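Long-range contacts in D-isomer specific 2-hydroxyacid dehydrogenase family protein (Aeromonas salmonicida subsp. salmonicida, PDB 3HG7), which probably acts as an NAD-dependent oxidoreductase of the D-isomer specific 2-hydroxyacid dehydrogenase family: residues A[12-17]-A[281-286]; A[52-57]-A[72-77]; A[94-99]-A[305-310]. The protein carries 1 engineered substitution. All blocks are in the same frame, centred on the assembly; numbering follows the deposited sequence. Where two conformers were deposited one is given.

Contact 1: A[12-17]-A[281-286]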
loop_
_atom_site.group_PDB
_atom_site.type_symbol
_atom_site.label_atom_id
_atom_site.label_comp_id
_atom_site.label_asym_id
_atom_site.label_seq_id
_atom_site.Cartn_x
_atom_site.Cartn_y
_atom_site.Cartn_z
ATOM N N SER A 12 -19.219 -1.358 -0.625
ATOM C CA SER A 12 -17.951 -2.081 -0.548
ATOM C C SER A 12 -18.078 -3.547 -0.989
ATOM O O SER A 12 -19.109 -4.169 -0.787
ATOM C CB SER A 12 -17.432 -2.074 0.888
ATOM O OG SER A 12 -16.261 -2.876 0.996
ATOM N N GLN A 13 -16.988 -4.104 -1.527
ATOM C CA GLN A 13 -16.995 -5.536 -1.865
ATOM C C GLN A 13 -17.118 -6.340 -0.574
ATOM O O GLN A 13 -17.558 -7.472 -0.595
ATOM C CB GLN A 13 -15.752 -5.935 -2.657
ATOM C CG GLN A 13 -14.432 -5.726 -1.953
ATOM C CD GLN A 13 -13.263 -6.121 -2.847
ATOM O OE1 GLN A 13 -12.594 -7.115 -2.601
ATOM N NE2 GLN A 13 -13.043 -5.352 -3.923
ATOM N N ASP A 14 -16.788 -5.707 0.563
ATOM C CA ASP A 14 -16.949 -6.329 1.869
ATOM C C ASP A 14 -18.235 -5.949 2.615
ATOM O O ASP A 14 -18.303 -6.070 3.850
ATOM C CB ASP A 14 -15.718 -5.992 2.732
ATOM C CG ASP A 14 -14.442 -6.650 2.227
ATOM O OD1 ASP A 14 -14.482 -7.835 1.793
ATOM O OD2 ASP A 14 -13.384 -5.975 2.251
ATOM N N ASN A 15 -19.249 -5.488 1.880
ATOM C CA ASN A 15 -20.528 -5.076 2.475
ATOM C C ASN A 15 -21.102 -6.026 3.530
ATOM O O ASN A 15 -21.610 -5.580 4.556
ATOM C CB ASN A 15 -21.592 -4.917 1.385
ATOM C CG ASN A 15 -21.606 -3.527 0.763
ATOM O OD1 ASN A 15 -20.919 -2.619 1.222
ATOM N ND2 ASN A 15 -22.400 -3.359 -0.298
ATOM N N ALA A 16 -21.107 -7.325 3.237
ATOM C CA ALA A 16 -21.721 -8.269 4.144
ATOM C C ALA A 16 -21.015 -8.236 5.515
ATOM O O ALA A 16 -21.677 -8.187 6.562
ATOM C CB ALA A 16 -21.742 -9.690 3.534
ATOM N N HIS A 17 -19.684 -8.200 5.480
ATOM C CA HIS A 17 -18.860 -8.133 6.681
ATOM C C HIS A 17 -19.087 -6.774 7.371
ATOM O O HIS A 17 -19.350 -6.720 8.568
ATOM C CB HIS A 17 -17.385 -8.323 6.312
ATOM C CG HIS A 17 -16.514 -8.786 7.445
ATOM N ND1 HIS A 17 -15.269 -9.357 7.250
ATOM C CD2 HIS A 17 -16.721 -8.785 8.784
ATOM C CE1 HIS A 17 -14.739 -9.657 8.425
ATOM N NE2 HIS A 17 -15.605 -9.323 9.373
ATOM N N SER A 281 -0.561 -6.504 -1.164
ATOM C CA SER A 281 0.444 -6.666 -0.084
ATOM C C SER A 281 -0.155 -6.402 1.305
ATOM O O SER A 281 0.261 -7.015 2.298
ATOM C CB SER A 281 1.684 -5.786 -0.344
ATOM O OG SER A 281 1.351 -4.383 -0.339
ATOM N N ALA A 282 -1.146 -5.499 1.400
ATOM C CA ALA A 282 -1.717 -5.213 2.699
ATOM C C ALA A 282 -3.182 -4.827 2.550
ATOM O O ALA A 282 -3.494 -3.662 2.375
ATOM C CB ALA A 282 -0.916 -4.104 3.403
ATOM N N TYR A 283 -4.032 -5.845 2.591
ATOM C CA TYR A 283 -5.486 -5.744 2.432
ATOM C C TYR A 283 -6.082 -4.921 3.547
ATOM O O TYR A 283 -5.542 -4.895 4.643
ATOM C CB TYR A 283 -6.085 -7.159 2.473
ATOM C CG TYR A 283 -7.520 -7.167 2.051
ATOM C CD1 TYR A 283 -8.562 -7.330 2.977
ATOM C CD2 TYR A 283 -7.845 -6.980 0.711
ATOM C CE1 TYR A 283 -9.912 -7.295 2.556
ATOM C CE2 TYR A 283 -9.178 -6.941 0.284
ATOM C CZ TYR A 283 -10.198 -7.098 1.207
ATOM O OH TYR A 283 -11.491 -7.058 0.725
ATOM N N SER A 284 -7.211 -4.238 3.276
ATOM C CA SER A 284 -7.912 -3.490 4.325
ATOM C C SER A 284 -8.917 -4.446 4.929
ATOM O O SER A 284 -9.998 -4.676 4.342
ATOM C CB SER A 284 -8.707 -2.303 3.717
ATOM O OG SER A 284 -7.836 -1.261 3.279
ATOM N N PHE A 285 -8.592 -5.001 6.085
ATOM C CA PHE A 285 -9.426 -6.021 6.685
ATOM C C PHE A 285 -10.607 -5.373 7.375
ATOM O O PHE A 285 -10.414 -4.359 8.076
ATOM C CB PHE A 285 -8.602 -6.889 7.636
ATOM C CG PHE A 285 -7.778 -7.922 6.906
ATOM C CD1 PHE A 285 -8.282 -9.206 6.680
ATOM C CD2 PHE A 285 -6.537 -7.590 6.370
ATOM C CE1 PHE A 285 -7.523 -10.139 5.973
ATOM C CE2 PHE A 285 -5.787 -8.536 5.654
ATOM C CZ PHE A 285 -6.284 -9.795 5.472
ATOM N N PRO A 286 -11.833 -5.914 7.169
ATOM C CA PRO A 286 -13.000 -5.140 7.617
ATOM C C PRO A 286 -13.025 -4.925 9.123
ATOM O O PRO A 286 -13.418 -3.851 9.564
ATOM C CB PRO A 286 -14.192 -5.991 7.166
ATOM C CG PRO A 286 -13.667 -6.729 5.973
ATOM C CD PRO A 286 -12.218 -7.032 6.277
HETATM O O HOH W 1 -12.430 -3.687 3.130
#
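The imidazole of His17 has Pro286 over one face, and the phenol ring of Tyr283 meets Asp14 at its hydroxyl edge. Tyr283 CD1 lies over the centre of one Phe285 face, with Phe285 CD2 at the Tyr283 edge. Pro286 CB makes a CH-pi contact 3.7 Å from the centroid of the His17 ring, 20° off the normal and shifted toward the rim. Pro286 CG reaches the same ring, 3.3 Å from His17 ND1. The His17 side chain crosses the proline at about a right angle. Its CG is turned anti to the backbone N (chi1 -158°), which lays the ring over the proline.

Asp14 and Tyr283 approach from opposite directions. Tyr283 OH donates a hydrogen bond of 2.7 Å to Asp14 OD2, on its syn lone pair. The carboxylate plane stands 78° from the ring plane. A water oxygen 2.6 Å from Asp14 OD2 donates to it, and donates also to Ser284 O. The water thus ties the carboxylate to the backbone beside the tyrosine. Gln13 OE1 lies near the ring plane, 3.5 Å from Tyr283 OH. The aliphatic part of Asp14 packs on Pro286 CG. Two bonds on one oxygen probably favour an ionised carboxylate.

Asp14 occupies the N-cap position of helix 15-24, although its side chain makes no capping bond. Pro286 opens helix 286-301. The contact brings together the first turns of two helices. Pro286 also packs on Tyr18 and Leu21 of helix 15-24, and Phe285 touches Leu102 of helix 100-115. Strand 6-11 leads into helix 15-24 through a type I beta turn, Ser12 to Asn15.

Contact 2: A[52-57]-A[72-77]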
loop_
_atom_site.group_PDB
_atom_site.type_symbol
_atom_site.label_atom_id
_atom_site.label_comp_id
_atom_site.label_asym_id
_atom_site.label_seq_id
_atom_site.Cartn_x
_atom_site.Cartn_y
_atom_site.Cartn_z
ATOM N N MET A 52 -19.493 4.577 3.269
ATOM C CA MET A 52 -18.245 3.791 3.400
ATOM C C MET A 52 -18.132 2.911 2.156
ATOM O O MET A 52 -19.056 2.139 1.876
ATOM C CB MET A 52 -18.250 2.922 4.650
ATOM C CG MET A 52 -16.948 2.057 4.782
ATOM S SD MET A 52 -16.180 1.821 6.431
ATOM C CE MET A 52 -17.539 0.964 7.183
ATOM N N ALA A 53 -17.036 3.057 1.419
ATOM C CA ALA A 53 -16.946 2.485 0.056
ATOM C C ALA A 53 -15.526 2.425 -0.411
ATOM O O ALA A 53 -14.652 3.089 0.147
ATOM C CB ALA A 53 -17.727 3.354 -0.934
ATOM N N GLU A 54 -15.293 1.626 -1.457
ATOM C CA GLU A 54 -14.025 1.726 -2.177
ATOM C C GLU A 54 -14.193 2.945 -3.056
ATOM O O GLU A 54 -15.287 3.167 -3.608
ATOM C CB GLU A 54 -13.764 0.467 -3.020
ATOM C CG GLU A 54 -13.188 -0.671 -2.214
ATOM C CD GLU A 54 -14.260 -1.474 -1.509
ATOM O OE1 GLU A 54 -15.038 -2.144 -2.217
ATOM O OE2 GLU A 54 -14.269 -1.514 -0.257
ATOM N N PRO A 55 -13.135 3.777 -3.166
ATOM C CA PRO A 55 -13.192 4.959 -4.051
ATOM C C PRO A 55 -13.715 4.698 -5.453
ATOM O O PRO A 55 -14.586 5.442 -5.907
ATOM C CB PRO A 55 -11.738 5.397 -4.115
ATOM C CG PRO A 55 -11.239 5.067 -2.753
ATOM C CD PRO A 55 -11.858 3.720 -2.444
ATOM N N ALA A 56 -13.216 3.654 -6.129
ATOM C CA ALA A 56 -13.703 3.357 -7.497
ATOM C C ALA A 56 -15.195 3.046 -7.548
ATOM O O ALA A 56 -15.837 3.274 -8.551
ATOM C CB ALA A 56 -12.909 2.242 -8.131
ATOM N N ARG A 57 -15.755 2.501 -6.483
ATOM C CA ARG A 57 -17.183 2.273 -6.524
ATOM C C ARG A 57 -18.024 3.494 -6.280
ATOM O O ARG A 57 -19.102 3.635 -6.875
ATOM C CB ARG A 57 -17.598 1.121 -5.648
ATOM C CG ARG A 57 -17.538 -0.109 -6.496
ATOM C CD ARG A 57 -17.946 -1.283 -5.779
ATOM N NE ARG A 57 -19.376 -1.297 -5.531
ATOM C CZ ARG A 57 -19.908 -2.268 -4.821
ATOM N NH1 ARG A 57 -19.080 -3.213 -4.402
ATOM N NH2 ARG A 57 -21.188 -2.290 -4.517
ATOM N N GLN A 72 -16.007 7.710 4.347
ATOM C CA GLN A 72 -14.888 6.903 4.819
ATOM C C GLN A 72 -14.519 5.916 3.707
ATOM O O GLN A 72 -15.303 4.982 3.415
ATOM C CB GLN A 72 -15.272 6.113 6.061
ATOM C CG GLN A 72 -14.164 5.136 6.553
ATOM C CD GLN A 72 -12.940 5.862 7.054
ATOM O OE1 GLN A 72 -13.018 6.695 7.985
ATOM N NE2 GLN A 72 -11.787 5.572 6.435
ATOM N N SER A 73 -13.365 6.144 3.092
ATOM C CA SER A 73 -12.782 5.179 2.128
ATOM C C SER A 73 -12.290 3.924 2.852
ATOM O O SER A 73 -11.788 3.996 3.964
ATOM C CB SER A 73 -11.629 5.804 1.334
ATOM O OG SER A 73 -10.940 4.803 0.567
ATOM N N THR A 74 -12.448 2.760 2.219
ATOM C CA THR A 74 -11.975 1.506 2.817
ATOM C C THR A 74 -10.551 1.262 2.383
ATOM O O THR A 74 -9.910 0.298 2.819
ATOM C CB THR A 74 -12.835 0.274 2.321
ATOM O OG1 THR A 74 -12.860 0.262 0.888
ATOM C CG2 THR A 74 -14.231 0.359 2.830
ATOM N N TYR A 75 -10.050 2.124 1.513
ATOM C CA TYR A 75 -8.694 1.976 0.988
ATOM C C TYR A 75 -7.838 3.145 1.419
ATOM O O TYR A 75 -8.309 4.280 1.635
ATOM C CB TYR A 75 -8.699 1.974 -0.543
ATOM C CG TYR A 75 -9.147 0.734 -1.228
ATOM C CD1 TYR A 75 -9.340 -0.451 -0.524
ATOM C CD2 TYR A 75 -9.347 0.731 -2.615
ATOM C CE1 TYR A 75 -9.718 -1.624 -1.185
ATOM C CE2 TYR A 75 -9.730 -0.437 -3.277
ATOM C CZ TYR A 75 -9.910 -1.599 -2.550
ATOM O OH TYR A 75 -10.271 -2.765 -3.171
ATOM N N ALA A 76 -6.537 2.895 1.501
ATOM C CA ALA A 76 -5.609 3.976 1.743
ATOM C C ALA A 76 -5.568 4.927 0.549
ATOM O O ALA A 76 -5.501 6.133 0.718
ATOM C CB ALA A 76 -4.183 3.389 2.003
ATOM N N GLY A 77 -5.609 4.383 -0.661
ATOM C CA GLY A 77 -5.453 5.216 -1.856
ATOM C C GLY A 77 -6.782 5.830 -2.287
ATOM O O GLY A 77 -7.757 5.106 -2.477
#
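Glu54 and Thr74 are joined by a short hydrogen bond: Thr74 OG1 donates to Glu54 OE2 at 2.5 Å, using the anti lone pair of OE2. Glu54 CG lies anti to the carbonyl carbon (chi1 -82°), which puts it over one face of the Tyr75 ring. It is 3.7 Å from the ring centroid, in a CH-pi contact displaced toward the rim. The bend at chi2 (84°) then turns the carboxylate to Thr74. Pro55 follows, with Pro55 CD 3.9 Å from Tyr75 CD2. The same proline carbon lies 3.3 Å from Ser73 OG. That hydroxyl donates to Tyr75 O, a bond within segment 72-77.

The two segments begin on neighbouring parallel strands, 50-53 and 70-73. These belong to the five-stranded parallel sheet and are linked by a beta-alpha-beta unit through helix 55-58. Ala53 N donates to Gln72 O at 3.3 Å. Thr74 N donates to Ala53 O at 3.0 Å. Met52 and Gln72 lie side by side on one sheet face, where Met52 SD is 3.9 Å from Gln72 CG. Ala53 and Ser73 are on the other face.

Further out, Ser12 OG and the backbone N of Gln13 bind the two oxygens of Glu54 and fix its carboxylate. The amide of Gln72 donates to Ser73 O and Asn94 O, while its oxygen accepts from Thr93 OG1 and Asn296 ND2. Helix 286-301 covers the Met52 and Gln72 face with Phe293.

Contact 3: A[94-99]-A[305-310]; sequences NVRGIF and PLDGKI
Asn94 and Gly308 form the close part of this contact, and Arg96 with Asp307 forms the looser side. Asn94 N donates to Gly308 O at 2.9 Å, with an N-H...O angle of 157°. The alpha carbons of the two residues are 5.3 Å apart. Gly308 has a positive phi, and its backbone comes close to that of Asn94.

Asn94 CG is placed between the backbone N and the carbonyl carbon (chi1 73°). Its amide then meets the end of Ile310, whose CD1 lies 3.8 Å from Asn94 CG. The two side chains cross at about a right angle. The amide nitrogen of Asn94 is bonded to Ala76 O, which holds the group in place.

Arg96 is exposed. Its NH2 makes a long salt bridge of 3.3 Å to Asp307 OD1. OD2 sits over one face of the guanidinium, near its rim. The two planes are 87° apart, so the carboxylate does not pair with the guanidinium in a common plane. The backbone of Ile310 is hydrogen-bonded to Leu92 of strand 91-93, an outermost strand of the five-stranded sheet.

The backbone bond is directional and probably sets the position of the loop after helix 286-301. The salt bridge lies at the surface and probably adds a weaker, more adaptable electrostatic attraction.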
loop_
_atom_site.group_PDB
_atom_site.type_symbol
_atom_site.label_atom_id
_atom_site.label_comp_id
_atom_site.label_asym_id
_atom_site.label_seq_id
_atom_site.Cartn_x
_atom_site.Cartn_y
_atom_site.Cartn_z
ATOM N N ASN A 94 -9.402 8.452 4.695
ATOM C CA ASN A 94 -8.945 7.174 4.187
ATOM C C ASN A 94 -8.620 6.275 5.354
ATOM O O ASN A 94 -8.986 6.598 6.495
ATOM C CB ASN A 94 -7.772 7.377 3.240
ATOM C CG ASN A 94 -6.496 7.763 3.963
ATOM O OD1 ASN A 94 -6.532 8.342 5.056
ATOM N ND2 ASN A 94 -5.351 7.455 3.350
ATOM N N VAL A 95 -7.925 5.163 5.077
ATOM C CA VAL A 95 -7.535 4.192 6.076
ATOM C C VAL A 95 -6.018 4.325 6.266
ATOM O O VAL A 95 -5.255 4.259 5.291
ATOM C CB VAL A 95 -7.952 2.708 5.618
ATOM C CG1 VAL A 95 -7.320 1.683 6.527
ATOM C CG2 VAL A 95 -9.450 2.553 5.673
ATOM N N ARG A 96 -5.587 4.607 7.494
ATOM C CA ARG A 96 -4.156 4.626 7.781
ATOM C C ARG A 96 -3.786 3.947 9.093
ATOM O O ARG A 96 -4.631 3.748 9.954
ATOM C CB ARG A 96 -3.597 6.046 7.677
ATOM C CG ARG A 96 -4.117 7.037 8.699
ATOM C CD ARG A 96 -2.987 8.004 9.007
ATOM N NE ARG A 96 -3.118 8.704 10.291
ATOM C CZ ARG A 96 -2.915 8.154 11.491
ATOM N NH1 ARG A 96 -2.596 6.867 11.615
ATOM N NH2 ARG A 96 -3.064 8.907 12.581
ATOM N N GLY A 97 -2.508 3.572 9.240
ATOM C CA GLY A 97 -2.028 3.078 10.513
ATOM C C GLY A 97 -2.265 1.607 10.831
ATOM O O GLY A 97 -1.830 1.125 11.890
ATOM N N ILE A 98 -2.912 0.873 9.924
ATOM C CA ILE A 98 -3.237 -0.512 10.229
ATOM C C ILE A 98 -2.484 -1.515 9.336
ATOM O O ILE A 98 -2.817 -2.690 9.347
ATOM C CB ILE A 98 -4.758 -0.774 10.143
ATOM C CG1 ILE A 98 -5.297 -0.426 8.741
ATOM C CG2 ILE A 98 -5.510 0.042 11.255
ATOM C CD1 ILE A 98 -6.729 -0.915 8.430
ATOM N N PHE A 99 -1.495 -1.044 8.567
ATOM C CA PHE A 99 -0.880 -1.879 7.533
ATOM C C PHE A 99 0.541 -2.300 7.841
ATOM O O PHE A 99 1.123 -3.005 7.037
ATOM C CB PHE A 99 -0.897 -1.181 6.177
ATOM C CG PHE A 99 -2.268 -0.761 5.741
ATOM C CD1 PHE A 99 -2.653 0.578 5.828
ATOM C CD2 PHE A 99 -3.180 -1.709 5.292
ATOM C CE1 PHE A 99 -3.904 0.968 5.419
ATOM C CE2 PHE A 99 -4.469 -1.323 4.896
ATOM C CZ PHE A 99 -4.818 0.030 4.979
ATOM N N PRO A 305 -12.649 16.945 14.903
ATOM C CA PRO A 305 -11.837 16.603 13.720
ATOM C C PRO A 305 -11.716 15.116 13.477
ATOM O O PRO A 305 -11.490 14.341 14.412
ATOM C CB PRO A 305 -10.454 17.196 14.042
ATOM C CG PRO A 305 -10.682 18.201 15.095
ATOM C CD PRO A 305 -11.890 17.778 15.867
ATOM N N LEU A 306 -11.877 14.721 12.207
ATOM C CA LEU A 306 -11.739 13.331 11.808
ATOM C C LEU A 306 -10.292 12.946 11.596
ATOM O O LEU A 306 -9.477 13.785 11.181
ATOM C CB LEU A 306 -12.546 13.011 10.537
ATOM C CG LEU A 306 -13.958 13.595 10.497
ATOM C CD1 LEU A 306 -14.611 13.109 9.217
ATOM C CD2 LEU A 306 -14.669 13.061 11.742
ATOM N N ASP A 307 -9.994 11.694 11.910
ATOM C CA ASP A 307 -8.667 11.133 11.653
ATOM C C ASP A 307 -8.653 10.560 10.244
ATOM O O ASP A 307 -9.673 10.075 9.750
ATOM C CB ASP A 307 -8.325 10.039 12.665
ATOM C CG ASP A 307 -6.836 9.582 12.582
ATOM O OD1 ASP A 307 -5.930 10.440 12.430
ATOM O OD2 ASP A 307 -6.593 8.366 12.657
ATOM N N GLY A 308 -7.494 10.646 9.601
ATOM C CA GLY A 308 -7.313 10.144 8.254
ATOM C C GLY A 308 -7.909 11.103 7.245
ATOM O O GLY A 308 -8.175 10.732 6.106
ATOM N N LYS A 309 -8.117 12.342 7.669
ATOM C CA LYS A 309 -8.778 13.315 6.834
ATOM C C LYS A 309 -7.885 13.680 5.662
ATOM O O LYS A 309 -6.689 13.939 5.834
ATOM C CB LYS A 309 -9.135 14.584 7.631
ATOM C CG LYS A 309 -9.404 15.766 6.750
ATOM C CD LYS A 309 -10.840 15.783 6.338
ATOM C CE LYS A 309 -11.557 16.865 7.099
ATOM N NZ LYS A 309 -11.840 18.048 6.261
ATOM N N ILE A 310 -8.496 13.748 4.488
ATOM C CA ILE A 310 -7.825 14.096 3.251
ATOM C C ILE A 310 -8.051 15.564 2.910
ATOM O O ILE A 310 -9.182 16.042 2.886
ATOM C CB ILE A 310 -8.319 13.185 2.091
ATOM C CG1 ILE A 310 -8.041 11.714 2.418
ATOM C CG2 ILE A 310 -7.725 13.602 0.758
ATOM C CD1 ILE A 310 -6.570 11.330 2.611
#

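How the contacts relate
Contact 2 is the buried one, contact 1 is partly buried, and contact 3 lies at the surface. Contact 2 joins neighbouring strands through backbone bonds and close side-chain packing. Contact 1 joins the starts of two helices; contact 3 joins two loops. Both use distant parts of the chain: segment 281-286 runs into the start of helix 286-301, and segment 305-310 follows its end. Contact 1 relies on a carboxylate, a bridging water and a proline on an imidazole; contact 3 combines one backbone bond with a surface ion pair. Contact 2 touches both. Ser284 and Ser12 bind it from contact 1, and Asn94 binds it from contact 3. Phe99 also packs against residues 282-284, linking contacts 1 and 3.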